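PDB 1UWW: endoglucanase from Bacillus akibai, which hydrolyses internal beta-1,4-glucosidic linkages of cellulose and related glucans, the chain here being its family 28 carbohydrate-binding module, specific for non-crystalline cellulose. Local coordinates for residues G25-Q28 and G29-A33. Residues are numbered along the deposited sequence; the frame is centred on the assembly and turned at random.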
loop_
_atom_site.group_PDB
_atom_site.type_symbol
_atom_site.label_atom_id
_atom_site.label_comp_id
_atom_site.label_asym_id
_atom_site.label_seq_id
_atom_site.Cartn_x
_atom_site.Cartn_y
_atom_site.Cartn_z
ATOM N N GLY A 25 -2.671 21.324 -24.485
ATOM C CA GLY A 25 -1.478 22.049 -24.090
ATOM C C GLY A 25 -1.419 22.461 -22.626
ATOM O O GLY A 25 -0.496 23.200 -22.247
ATOM N N THR A 26 -2.346 21.965 -21.793
ATOM C CA THR A 26 -2.348 22.266 -20.364
ATOM C C THR A 26 -2.340 21.010 -19.500
ATOM O O THR A 26 -2.584 19.907 -19.965
ATOM C CB THR A 26 -3.586 23.074 -19.930
ATOM O OG1 THR A 26 -4.728 22.218 -19.774
ATOM C CG2 THR A 26 -4.008 24.151 -20.955
ATOM N N ARG A 27 -2.105 21.240 -18.209
ATOM C CA ARG A 27 -2.118 20.211 -17.171
ATOM C C ARG A 27 -3.528 19.855 -16.706
ATOM O O ARG A 27 -3.676 19.042 -15.807
ATOM C CB ARG A 27 -1.278 20.654 -15.987
ATOM C CG ARG A 27 0.176 20.886 -16.317
ATOM C CD ARG A 27 0.977 21.297 -15.106
ATOM N NE ARG A 27 0.910 22.730 -14.825
ATOM C CZ ARG A 27 0.802 23.288 -13.645
ATOM N NH1 ARG A 27 0.589 22.586 -12.545
ATOM N NH2 ARG A 27 0.849 24.617 -13.568
ATOM N N GLN A 28 -4.553 20.449 -17.305
ATOM C CA GLN A 28 -5.948 20.157 -16.966
ATOM C C GLN A 28 -6.213 20.108 -15.452
ATOM O O GLN A 28 -6.924 19.245 -14.941
ATOM C CB GLN A 28 -6.462 18.916 -17.684
ATOM C CG GLN A 28 -6.412 19.076 -19.213
ATOM C CD GLN A 28 -7.251 18.068 -19.942
ATOM O OE1 GLN A 28 -7.002 16.868 -19.878
ATOM N NE2 GLN A 28 -8.281 18.548 -20.640
ATOM N N GLY A 29 -5.647 21.067 -14.738
ATOM C CA GLY A 29 -5.880 21.229 -13.316
ATOM C C GLY A 29 -4.964 20.468 -12.377
ATOM O O GLY A 29 -5.107 20.598 -11.157
ATOM N N TRP A 30 -4.064 19.653 -12.915
ATOM C CA TRP A 30 -3.114 18.874 -12.102
ATOM C C TRP A 30 -1.931 19.725 -11.668
ATOM O O TRP A 30 -1.384 20.499 -12.460
ATOM C CB TRP A 30 -2.637 17.654 -12.895
ATOM C CG TRP A 30 -3.703 16.624 -13.042
ATOM C CD1 TRP A 30 -4.667 16.543 -14.006
ATOM C CD2 TRP A 30 -3.941 15.542 -12.143
ATOM N NE1 TRP A 30 -5.474 15.463 -13.764
ATOM C CE2 TRP A 30 -5.070 14.847 -12.611
ATOM C CE3 TRP A 30 -3.339 15.117 -10.954
ATOM C CZ2 TRP A 30 -5.586 13.730 -11.954
ATOM C CZ3 TRP A 30 -3.845 14.014 -10.302
ATOM C CH2 TRP A 30 -4.964 13.324 -10.808
ATOM N N ASP A 31 -1.493 19.529 -10.440
ATOM C CA ASP A 31 -0.394 20.285 -9.866
ATOM C C ASP A 31 0.273 19.438 -8.795
ATOM O O ASP A 31 -0.174 18.323 -8.497
ATOM C CB ASP A 31 -0.943 21.562 -9.240
ATOM C CG ASP A 31 0.036 22.701 -9.231
ATOM O OD1 ASP A 31 1.242 22.504 -9.476
ATOM O OD2 ASP A 31 -0.358 23.884 -9.011
ATOM N N TRP A 32 1.345 19.947 -8.221
ATOM C CA TRP A 32 1.974 19.306 -7.071
ATOM C C TRP A 32 1.177 19.572 -5.800
ATOM O O TRP A 32 0.779 20.719 -5.535
ATOM C CB TRP A 32 3.400 19.800 -6.871
ATOM C CG TRP A 32 4.346 19.394 -7.929
ATOM C CD1 TRP A 32 5.108 20.218 -8.713
ATOM C CD2 TRP A 32 4.673 18.049 -8.354
ATOM N NE1 TRP A 32 5.875 19.486 -9.584
ATOM C CE2 TRP A 32 5.629 18.146 -9.385
ATOM C CE3 TRP A 32 4.272 16.769 -7.937
ATOM C CZ2 TRP A 32 6.192 17.032 -9.990
ATOM C CZ3 TRP A 32 4.821 15.673 -8.565
ATOM C CH2 TRP A 32 5.777 15.812 -9.573
ATOM N N ALA A 33 0.971 18.550 -4.976
ATOM C CA ALA A 33 0.499 18.755 -3.611
ATOM C C ALA A 33 1.566 19.529 -2.838
ATOM O O ALA A 33 2.760 19.396 -3.133
ATOM C CB ALA A 33 0.202 17.426 -2.938
HETATM O O HOH W 1 0.481 25.617 -10.752
#
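R27 reaches along the backbone past W30 to the carboxylate of D31. Its CB already lies 3.5 Å from W30 O. CG sits anti to the carbonyl carbon (chi1 -61°) and stands further off; CD, set by an extended chi2, lies 3.6 Å from the same oxygen, and the bend at chi3 (-84°) turns the guanidinium over toward W30 O and D31. NE turns elsewhere, to the backbone carbonyl of D11, and CZ comes to 3.7 Å from W30 O. NH1 makes both direct polar contacts: a weak, bent hydrogen bond to W30 O (2.9 Å) and a salt bridge to D31 OD1 (3.1 Å), which stands near the guanidinium plane, at its edge. The carboxylate is turned steeply, 72° from that plane. NH2 donates in plane to a water, which in turn donates to D31 OD2, closing a second link between the two charges. OD2 also pairs with K13, while OD1 accepts from W32 N on its anti side, tilted out of the carboxylate plane; this should favour a charged carboxylate. The backbone from R27 to W30 makes a type I' turn, leading into edge strand 30-32 of the five-stranded antiparallel sheet, one of the two sheets of this beta-sandwich module. W30 N closes the turn on R27 O (3.0 Å) from above the carbonyl plane, and the same oxygen touches the indole edge at CD1 (3.2 Å). The W30 ring, its NE1 bonded to S20, packs in the interior against F76 and F22. Just upstream, T26 OG1 accepts from Q28 N (3.0 Å) in an ST turn, and Q28 extends its amide away from the turn, OE1 taking the backbone N-H groups of V21 and F22.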